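Two-component sensor histidine kinase (Nostoc sp., PDB 3OLO) probably acts as a sensor histidine kinase, its PAS domain, the part crystallised, serving as a sensing or signal-relaying module. Local coordinates at residues D31-L36 / V63-H68; C43-Y48 / V112-K117; R50-S55 / R86-R91. All coordinates share one frame; numbering follows the deposited sequence.

Contact 1. Residues D31-L36 / V63-H68; sequences DNWQFL and VDFALH
Phe65 drives the edge of its ring against one face of the Trp33 indole, a T-shaped pair with planes at 76° and with the Phe65 ring centroid 5.2 Å from that of the Trp33 five-membered ring. The tight end is narrow: Phe65 CZ stands 3.6 Å from Trp33 CD1, and Phe65 CE2 lies 3.9 Å from Trp33 CG, so the phenyl tip sits over the pyrrole rim. With CG anti to the backbone N (chi1 176°), the Phe65 ring is carried across the 10.2 Å between the Trp33 and Phe65 CA atoms. Trp33, with positive phi, sits in the turn that leads into strand 35-38 of the antiparallel PAS sheet, whereas Phe65 begins a short 3-10 turn in the long connection between helix 50-53 and helix 70-76. Trp70 meets both rings, completing a three-ring aromatic cluster, and its NE1 is hydrogen-bonded to Phe65 O. On the opposite face of the indole from Phe65 lies Asp31 O, offset toward the rim. The outer side is looser. Asn32 is exposed, its N making a weak hydrogen bond to Gln34 OE1 at 2.9 Å, and beyond Phe65 the rest of the 3-10 turn is exposed as well.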
loop_
_atom_site.group_PDB
_atom_site.type_symbol
_atom_site.label_atom_id
_atom_site.label_comp_id
_atom_site.label_asym_id
_atom_site.label_seq_id
_atom_site.Cartn_x
_atom_site.Cartn_y
_atom_site.Cartn_z
ATOM N N ASP A 31 -2.201 19.811 2.641
ATOM C CA ASP A 31 -1.922 20.587 3.840
ATOM C C ASP A 31 -3.208 21.141 4.471
ATOM O O ASP A 31 -3.228 21.474 5.655
ATOM C CB ASP A 31 -0.921 21.709 3.523
ATOM C CG ASP A 31 -0.098 22.130 4.739
ATOM O OD1 ASP A 31 0.290 21.262 5.552
ATOM O OD2 ASP A 31 0.163 23.342 4.882
ATOM N N ASN A 32 -4.279 21.235 3.687
ATOM C CA ASN A 32 -5.575 21.662 4.221
ATOM C C ASN A 32 -6.539 20.488 4.409
ATOM O O ASN A 32 -7.747 20.675 4.472
ATOM C CB ASN A 32 -6.219 22.716 3.320
ATOM C CG ASN A 32 -5.202 23.634 2.675
ATOM O OD1 ASN A 32 -4.508 24.389 3.359
ATOM N ND2 ASN A 32 -5.113 23.580 1.347
ATOM N N TRP A 33 -5.985 19.284 4.491
ATOM C CA TRP A 33 -6.745 18.065 4.763
ATOM C C TRP A 33 -7.685 17.672 3.621
ATOM O O TRP A 33 -8.579 16.855 3.808
ATOM C CB TRP A 33 -7.523 18.181 6.082
ATOM C CG TRP A 33 -6.735 18.851 7.155
ATOM C CD1 TRP A 33 -6.871 20.140 7.588
ATOM C CD2 TRP A 33 -5.669 18.281 7.920
ATOM N NE1 TRP A 33 -5.956 20.406 8.581
ATOM C CE2 TRP A 33 -5.206 19.282 8.805
ATOM C CE3 TRP A 33 -5.056 17.022 7.948
ATOM C CZ2 TRP A 33 -4.156 19.064 9.703
ATOM C CZ3 TRP A 33 -4.011 16.804 8.845
ATOM C CH2 TRP A 33 -3.572 17.823 9.707
ATOM N N GLN A 34 -7.471 18.245 2.444
ATOM C CA GLN A 34 -8.143 17.785 1.229
ATOM C C GLN A 34 -7.571 16.430 0.801
ATOM O O GLN A 34 -6.368 16.220 0.867
ATOM C CB GLN A 34 -7.979 18.809 0.096
ATOM C CG GLN A 34 -6.573 18.918 -0.526
ATOM C CD GLN A 34 -5.644 19.890 0.204
ATOM O OE1 GLN A 34 -5.560 19.894 1.431
ATOM N NE2 GLN A 34 -4.940 20.720 -0.560
ATOM N N PHE A 35 -8.429 15.499 0.391
ATOM C CA PHE A 35 -7.955 14.239 -0.179
ATOM C C PHE A 35 -7.185 14.497 -1.479
ATOM O O PHE A 35 -7.598 15.299 -2.305
ATOM C CB PHE A 35 -9.124 13.296 -0.468
ATOM C CG PHE A 35 -9.847 12.833 0.758
ATOM C CD1 PHE A 35 -9.334 11.794 1.533
ATOM C CD2 PHE A 35 -11.047 13.431 1.138
ATOM C CE1 PHE A 35 -10.001 11.358 2.675
ATOM C CE2 PHE A 35 -11.724 13.016 2.274
ATOM C CZ PHE A 35 -11.200 11.966 3.051
ATOM N N LEU A 36 -6.067 13.805 -1.654
ATOM C CA LEU A 36 -5.257 13.942 -2.859
ATOM C C LEU A 36 -5.202 12.620 -3.593
ATOM O O LEU A 36 -5.067 12.571 -4.817
ATOM C CB LEU A 36 -3.829 14.363 -2.504
ATOM C CG LEU A 36 -3.696 15.690 -1.763
ATOM C CD1 LEU A 36 -2.242 15.946 -1.426
ATOM C CD2 LEU A 36 -4.271 16.828 -2.587
ATOM N N VAL A 63 -16.243 13.020 11.599
ATOM C CA VAL A 63 -17.239 13.665 12.439
ATOM C C VAL A 63 -16.612 14.505 13.545
ATOM O O VAL A 63 -17.153 15.538 13.931
ATOM C CB VAL A 63 -18.153 12.614 13.093
ATOM C CG1 VAL A 63 -19.182 13.290 13.992
ATOM C CG2 VAL A 63 -18.844 11.794 12.024
ATOM N N ASP A 64 -15.476 14.059 14.067
ATOM C CA ASP A 64 -14.882 14.724 15.217
ATOM C C ASP A 64 -13.681 15.574 14.841
ATOM O O ASP A 64 -12.833 15.874 15.685
ATOM C CB ASP A 64 -14.510 13.684 16.270
ATOM C CG ASP A 64 -15.730 12.989 16.845
ATOM O OD1 ASP A 64 -16.778 13.655 17.000
ATOM O OD2 ASP A 64 -15.646 11.778 17.128
ATOM N N PHE A 65 -13.632 15.978 13.575
ATOM C CA PHE A 65 -12.475 16.682 13.026
ATOM C C PHE A 65 -12.074 17.911 13.851
ATOM O O PHE A 65 -10.896 18.137 14.109
ATOM C CB PHE A 65 -12.767 17.093 11.582
ATOM C CG PHE A 65 -11.675 17.904 10.946
ATOM C CD1 PHE A 65 -11.663 19.284 11.064
ATOM C CD2 PHE A 65 -10.671 17.290 10.220
ATOM C CE1 PHE A 65 -10.667 20.036 10.475
ATOM C CE2 PHE A 65 -9.674 18.035 9.629
ATOM C CZ PHE A 65 -9.670 19.410 9.760
ATOM N N ALA A 66 -13.054 18.705 14.264
ATOM C CA ALA A 66 -12.765 19.938 14.988
ATOM C C ALA A 66 -12.323 19.667 16.426
ATOM O O ALA A 66 -11.863 20.566 17.124
ATOM C CB ALA A 66 -13.973 20.860 14.967
ATOM N N LEU A 67 -12.454 18.423 16.865
ATOM C CA LEU A 67 -12.030 18.056 18.212
ATOM C C LEU A 67 -10.522 17.828 18.323
ATOM O O LEU A 67 -9.959 17.962 19.404
ATOM C CB LEU A 67 -12.770 16.801 18.674
ATOM C CG LEU A 67 -14.130 17.028 19.335
ATOM C CD1 LEU A 67 -14.922 18.145 18.655
ATOM C CD2 LEU A 67 -14.915 15.724 19.340
ATOM N N HIS A 68 -9.873 17.475 17.215
ATOM C CA HIS A 68 -8.446 17.147 17.229
ATOM C C HIS A 68 -7.583 18.393 17.357
ATOM O O HIS A 68 -7.882 19.428 16.770
ATOM C CB HIS A 68 -8.055 16.418 15.947
ATOM C CG HIS A 68 -8.974 15.296 15.590
ATOM N ND1 HIS A 68 -9.581 14.504 16.542
ATOM C CD2 HIS A 68 -9.404 14.839 14.391
ATOM C CE1 HIS A 68 -10.338 13.605 15.941
ATOM N NE2 HIS A 68 -10.246 13.785 14.636
#

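Contact 2. Residues C43-Y48 / V112-K117; sequences CRMTEY and VFVREK
Arg44 and Glu116 meet at the solvent-exposed side of this contact, where Arg44 NH1 and Glu116 OE1 form a long salt bridge of 3.9 Å. The carboxylate oxygen lies at the edge of the guanidinium, near its plane, but the two flat groups are turned 61° apart, so they do not face each other as a paired two-bond bridge would. Arg44 leaves the helix with CG anti to the backbone N and runs extended to NE; Glu116, also extended beyond CG, crosses it at about a right angle. One residue on, Met45, a selenomethionine, carries the buried part. Its chain is extended through chi1 and chi2, which brings SE to Val114, and the bend at chi3 (67°) folds CE back onto the same branch: Met45 SE and Val114 CG1 are 3.8 Å apart, as are Met45 CE and that same methyl. Met45 CG also passes 4.3 Å from Glu116 OE1. This is the packing of a PAS fold, in which a short helix following strand 35-38 lies over one face of the antiparallel sheet; here helix 40-46 rests on the last strand, 107-116, while Ala25 and Phe93 of the two adjoining strands also touch Met45. Thr46 ends the helix, its OG1 accepting a weak hydrogen bond from Tyr48 N (3.4 Å). Glu47 follows with positive phi, its N still bonded to Cys43 O at 2.7 Å, and its carboxylate is taken up by Ser87, Ser89 and Arg91. Tyr48 packs on Leu53 and Met56.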
loop_
_atom_site.group_PDB
_atom_site.type_symbol
_atom_site.label_atom_id
_atom_site.label_comp_id
_atom_site.label_asym_id
_atom_site.label_seq_id
_atom_site.Cartn_x
_atom_site.Cartn_y
_atom_site.Cartn_z
ATOM N N CYS A 43 -12.441 4.057 -0.515
ATOM C CA CYS A 43 -13.734 4.273 -1.156
ATOM C C CYS A 43 -14.775 3.342 -0.539
ATOM O O CYS A 43 -15.865 3.775 -0.188
ATOM C CB CYS A 43 -13.621 4.064 -2.662
ATOM S SG CYS A 43 -12.341 5.112 -3.387
ATOM N N ARG A 44 -14.423 2.074 -0.355
ATOM C CA ARG A 44 -15.352 1.126 0.240
ATOM C C ARG A 44 -15.772 1.543 1.656
ATOM O O ARG A 44 -16.947 1.484 2.008
ATOM C CB ARG A 44 -14.747 -0.280 0.282
ATOM C CG ARG A 44 -15.688 -1.292 0.948
ATOM C CD ARG A 44 -14.966 -2.460 1.597
ATOM N NE ARG A 44 -15.830 -3.099 2.595
ATOM C CZ ARG A 44 -15.871 -2.781 3.891
ATOM N NH1 ARG A 44 -15.079 -1.826 4.392
ATOM N NH2 ARG A 44 -16.707 -3.431 4.697
HETATM N N MSE A 45 -14.814 1.961 2.470
HETATM C CA MSE A 45 -15.091 2.258 3.872
HETATM C C MSE A 45 -15.955 3.509 4.025
HETATM O O MSE A 45 -16.911 3.542 4.808
HETATM C CB MSE A 45 -13.782 2.457 4.633
HETATM C CG MSE A 45 -13.973 2.857 6.079
HETATM SE SE MSE A 45 -12.244 3.165 6.982
HETATM C CE MSE A 45 -11.658 4.734 6.031
ATOM N N THR A 46 -15.604 4.547 3.289
ATOM C CA THR A 46 -16.320 5.810 3.388
ATOM C C THR A 46 -17.591 5.801 2.526
ATOM O O THR A 46 -18.476 6.629 2.719
ATOM C CB THR A 46 -15.445 6.956 2.902
ATOM O OG1 THR A 46 -15.198 6.784 1.497
ATOM C CG2 THR A 46 -14.124 6.986 3.657
ATOM N N GLU A 47 -17.644 4.879 1.565
ATOM C CA GLU A 47 -18.801 4.673 0.681
ATOM C C GLU A 47 -18.964 5.775 -0.347
ATOM O O GLU A 47 -20.003 5.885 -0.980
ATOM C CB GLU A 47 -20.095 4.485 1.482
ATOM C CG GLU A 47 -19.959 3.373 2.499
ATOM C CD GLU A 47 -21.242 3.057 3.195
ATOM O OE1 GLU A 47 -21.894 4.004 3.683
ATOM O OE2 GLU A 47 -21.595 1.860 3.256
ATOM N N TYR A 48 -17.915 6.568 -0.522
ATOM C CA TYR A 48 -17.872 7.567 -1.576
ATOM C C TYR A 48 -17.056 7.056 -2.744
ATOM O O TYR A 48 -16.140 6.267 -2.571
ATOM C CB TYR A 48 -17.239 8.842 -1.053
ATOM C CG TYR A 48 -18.116 9.584 -0.092
ATOM C CD1 TYR A 48 -19.072 10.476 -0.551
ATOM C CD2 TYR A 48 -17.983 9.399 1.278
ATOM C CE1 TYR A 48 -19.879 11.159 0.327
ATOM C CE2 TYR A 48 -18.780 10.077 2.161
ATOM C CZ TYR A 48 -19.729 10.953 1.678
ATOM O OH TYR A 48 -20.511 11.615 2.557
ATOM N N VAL A 112 -2.056 8.406 5.360
ATOM C CA VAL A 112 -2.962 8.021 6.411
ATOM C C VAL A 112 -3.361 6.569 6.201
ATOM O O VAL A 112 -3.755 6.190 5.105
ATOM C CB VAL A 112 -4.209 8.924 6.385
ATOM C CG1 VAL A 112 -5.188 8.529 7.462
ATOM C CG2 VAL A 112 -3.798 10.371 6.550
ATOM N N PHE A 113 -3.228 5.757 7.243
ATOM C CA PHE A 113 -3.783 4.408 7.244
ATOM C C PHE A 113 -4.901 4.319 8.277
ATOM O O PHE A 113 -4.749 4.774 9.411
ATOM C CB PHE A 113 -2.689 3.391 7.527
ATOM C CG PHE A 113 -1.618 3.385 6.485
ATOM C CD1 PHE A 113 -0.534 4.236 6.589
ATOM C CD2 PHE A 113 -1.719 2.565 5.376
ATOM C CE1 PHE A 113 0.447 4.247 5.620
ATOM C CE2 PHE A 113 -0.737 2.565 4.406
ATOM C CZ PHE A 113 0.339 3.418 4.524
ATOM N N VAL A 114 -6.022 3.726 7.880
ATOM C CA VAL A 114 -7.218 3.731 8.716
ATOM C C VAL A 114 -7.755 2.321 8.924
ATOM O O VAL A 114 -8.030 1.599 7.973
ATOM C CB VAL A 114 -8.302 4.623 8.108
ATOM C CG1 VAL A 114 -9.475 4.806 9.080
ATOM C CG2 VAL A 114 -7.688 5.963 7.750
ATOM N N ARG A 115 -7.867 1.934 10.190
ATOM C CA ARG A 115 -8.414 0.640 10.560
ATOM C C ARG A 115 -9.801 0.866 11.111
ATOM O O ARG A 115 -10.001 1.713 11.974
ATOM C CB ARG A 115 -7.556 -0.030 11.634
ATOM C CG ARG A 115 -6.251 -0.607 11.134
ATOM C CD ARG A 115 -5.387 -1.123 12.278
ATOM N NE ARG A 115 -4.459 -0.103 12.763
ATOM C CZ ARG A 115 -3.486 -0.331 13.642
ATOM N NH1 ARG A 115 -2.687 0.659 14.025
ATOM N NH2 ARG A 115 -3.310 -1.547 14.142
ATOM N N GLU A 116 -10.762 0.106 10.617
ATOM C CA GLU A 116 -12.106 0.190 11.145
ATOM C C GLU A 116 -12.114 -0.520 12.491
ATOM O O GLU A 116 -11.892 -1.730 12.565
ATOM C CB GLU A 116 -13.092 -0.456 10.174
ATOM C CG GLU A 116 -14.524 0.024 10.338
ATOM C CD GLU A 116 -15.382 -0.237 9.108
ATOM O OE1 GLU A 116 -14.876 -0.806 8.113
ATOM O OE2 GLU A 116 -16.569 0.142 9.141
ATOM N N LYS A 117 -12.334 0.244 13.557
ATOM C CA LYS A 117 -12.473 -0.323 14.893
ATOM C C LYS A 117 -13.946 -0.534 15.239
ATOM O O LYS A 117 -14.279 -1.305 16.139
ATOM C CB LYS A 117 -11.817 0.591 15.929
ATOM C CG LYS A 117 -10.304 0.729 15.766
ATOM C CD LYS A 117 -9.631 -0.635 15.586
ATOM C CE LYS A 117 -8.101 -0.539 15.636
ATOM N NZ LYS A 117 -7.419 -1.860 15.450
#

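Contact 3. Residues R50-S55 / R86-R91; sequences REQLLS and RSQSGR
Gln52 and Gln88 join their side-chain amides through two reciprocal hydrogen bonds, each giving an N-H and receiving one. Gln52 NE2 donates to Gln88 OE1 at 3.1 Å, and Gln88 NE2 returns a longer bond of 3.3 Å to Gln52 OE1. Both are moderately straight, with N-H...O angles of 155° and 151°. The pairing is twisted, since the amide planes stand 39° apart and each donor is tilted out of its acceptor's carbonyl plane. Both chains are extended beyond CG, which lets the amides span the 10.2 Å between the Gln52 and Gln88 CA atoms. Each amide has a further partner: Gln52 OE1 also accepts from Ser49 N, just ahead of helix 50-53, and Gln88 NE2 also donates to Glu47 O. The amide bridge thus clasps this short helix of the PAS domain to the hairpin connection between strands 78-86 and 92-104, where Ser87 to Gly90 form a type I beta turn closed by Gly90 N and Ser87 O at 2.8 Å. Just past the turn, Arg91 N donates to Ser87 OG. At the far end of the helix, Gln52 O receives both Ser55 N and Ser55 OG from the same face of its plane, the hydroxyl at 3.0 Å. The two glutamines meet at the surface, with Gln88 exposed and Gln52 partly so.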
loop_
_atom_site.group_PDB
_atom_site.type_symbol
_atom_site.label_atom_id
_atom_site.label_comp_id
_atom_site.label_asym_id
_atom_site.label_seq_id
_atom_site.Cartn_x
_atom_site.Cartn_y
_atom_site.Cartn_z
ATOM N N ARG A 50 -14.373 7.427 -5.882
ATOM C CA ARG A 50 -13.058 8.037 -5.890
ATOM C C ARG A 50 -13.183 9.475 -6.350
ATOM O O ARG A 50 -12.565 10.361 -5.791
ATOM C CB ARG A 50 -12.096 7.285 -6.806
ATOM C CG ARG A 50 -10.768 8.031 -7.013
ATOM C CD ARG A 50 -9.668 7.167 -7.626
ATOM N NE ARG A 50 -9.085 6.240 -6.661
ATOM C CZ ARG A 50 -9.387 4.948 -6.573
ATOM N NH1 ARG A 50 -10.278 4.405 -7.391
ATOM N NH2 ARG A 50 -8.789 4.194 -5.667
ATOM N N GLU A 51 -13.997 9.708 -7.370
ATOM C CA GLU A 51 -14.138 11.044 -7.915
ATOM C C GLU A 51 -14.796 11.976 -6.895
ATOM O O GLU A 51 -14.518 13.174 -6.878
ATOM C CB GLU A 51 -14.946 11.010 -9.213
ATOM C CG GLU A 51 -14.325 10.146 -10.311
ATOM C CD GLU A 51 -13.073 10.763 -10.920
ATOM O OE1 GLU A 51 -13.183 11.411 -11.988
ATOM O OE2 GLU A 51 -11.976 10.593 -10.340
ATOM N N GLN A 52 -15.662 11.431 -6.045
ATOM C CA GLN A 52 -16.283 12.233 -4.991
ATOM C C GLN A 52 -15.249 12.608 -3.939
ATOM O O GLN A 52 -15.148 13.764 -3.543
ATOM C CB GLN A 52 -17.425 11.476 -4.316
ATOM C CG GLN A 52 -18.713 11.451 -5.099
ATOM C CD GLN A 52 -19.793 10.673 -4.390
ATOM O OE1 GLN A 52 -19.715 9.453 -4.278
ATOM N NE2 GLN A 52 -20.820 11.372 -3.915
ATOM N N LEU A 53 -14.472 11.622 -3.499
ATOM C CA LEU A 53 -13.475 11.836 -2.452
ATOM C C LEU A 53 -12.413 12.837 -2.880
ATOM O O LEU A 53 -11.884 13.563 -2.053
ATOM C CB LEU A 53 -12.818 10.509 -2.042
ATOM C CG LEU A 53 -13.694 9.598 -1.162
ATOM C CD1 LEU A 53 -13.132 8.180 -1.055
ATOM C CD2 LEU A 53 -13.871 10.194 0.228
ATOM N N LEU A 54 -12.117 12.904 -4.172
ATOM C CA LEU A 54 -11.008 13.743 -4.633
ATOM C C LEU A 54 -11.425 15.201 -4.791
ATOM O O LEU A 54 -10.657 16.030 -5.278
ATOM C CB LEU A 54 -10.406 13.195 -5.937
ATOM C CG LEU A 54 -9.629 11.876 -5.753
ATOM C CD1 LEU A 54 -9.072 11.350 -7.084
ATOM C CD2 LEU A 54 -8.499 12.036 -4.729
ATOM N N SER A 55 -12.646 15.511 -4.378
ATOM C CA SER A 55 -13.073 16.902 -4.285
ATOM C C SER A 55 -13.536 17.174 -2.863
ATOM O O SER A 55 -14.187 18.174 -2.593
ATOM C CB SER A 55 -14.195 17.192 -5.278
ATOM O OG SER A 55 -15.327 16.397 -4.986
ATOM N N ARG A 86 -18.182 9.312 9.303
ATOM C CA ARG A 86 -19.516 9.131 8.754
ATOM C C ARG A 86 -19.395 8.806 7.281
ATOM O O ARG A 86 -18.731 9.522 6.529
ATOM C CB ARG A 86 -20.383 10.373 8.925
ATOM C CG ARG A 86 -21.761 10.210 8.294
ATOM C CD ARG A 86 -22.564 11.492 8.321
ATOM N NE ARG A 86 -22.854 11.929 9.682
ATOM C CZ ARG A 86 -22.382 13.039 10.241
ATOM N NH1 ARG A 86 -21.589 13.856 9.557
ATOM N NH2 ARG A 86 -22.720 13.343 11.489
ATOM N N SER A 87 -20.039 7.719 6.875
ATOM C CA SER A 87 -19.953 7.256 5.502
ATOM C C SER A 87 -21.067 7.899 4.692
ATOM O O SER A 87 -21.973 8.514 5.251
ATOM C CB SER A 87 -20.068 5.741 5.442
ATOM O OG SER A 87 -21.352 5.321 5.854
ATOM N N GLN A 88 -21.006 7.740 3.378
ATOM C CA GLN A 88 -21.989 8.360 2.518
ATOM C C GLN A 88 -23.421 7.914 2.846
ATOM O O GLN A 88 -24.351 8.715 2.768
ATOM C CB GLN A 88 -21.673 8.102 1.050
ATOM C CG GLN A 88 -22.751 8.710 0.161
ATOM C CD GLN A 88 -22.274 9.046 -1.224
ATOM O OE1 GLN A 88 -22.605 10.099 -1.753
ATOM N NE2 GLN A 88 -21.503 8.145 -1.833
ATOM N N SER A 89 -23.619 6.656 3.229
ATOM C CA SER A 89 -24.971 6.213 3.577
ATOM C C SER A 89 -25.350 6.543 5.026
ATOM O O SER A 89 -26.384 6.105 5.526
ATOM C CB SER A 89 -25.129 4.718 3.318
ATOM O OG SER A 89 -24.394 3.964 4.253
ATOM N N GLY A 90 -24.508 7.313 5.700
ATOM C CA GLY A 90 -24.825 7.790 7.032
ATOM C C GLY A 90 -24.408 6.856 8.152
ATOM O O GLY A 90 -24.880 6.995 9.270
ATOM N N ARG A 91 -23.534 5.895 7.873
ATOM C CA ARG A 91 -23.017 5.054 8.945
ATOM C C ARG A 91 -22.029 5.876 9.751
ATOM O O ARG A 91 -21.212 6.604 9.185
ATOM C CB ARG A 91 -22.329 3.802 8.405
ATOM C CG ARG A 91 -23.188 2.951 7.475
ATOM C CD ARG A 91 -22.320 1.927 6.733
ATOM N NE ARG A 91 -23.060 1.149 5.736
ATOM C CZ ARG A 91 -23.715 0.023 6.001
ATOM N NH1 ARG A 91 -23.743 -0.457 7.237
ATOM N NH2 ARG A 91 -24.355 -0.621 5.035
#

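Overall arrangement
From the N terminus, the chain passes helix 8-21 and strand 25-29 before 31-36 opens contact 1, 43-48 opens contact 2 and 50-55 opens contact 3. Contact 1 closes first, at 63-68, tying the approach to strand 35-38 to the long connection before helix 70-76. Contact 3 closes next, at 86-91, joining helix 50-53 to the turn between strands 78-86 and 92-104; contact 2 closes last, laying helix 40-46 on strand 107-116. Contact 1 therefore crosses both others, whereas contact 3 falls wholly within the span of contact 2. Contacts 2 and 3 meet through Glu47, contacts 1 and 3 through Phe35 with Leu53; contacts 1 and 2 remain about 6 Å apart at their nearest atoms.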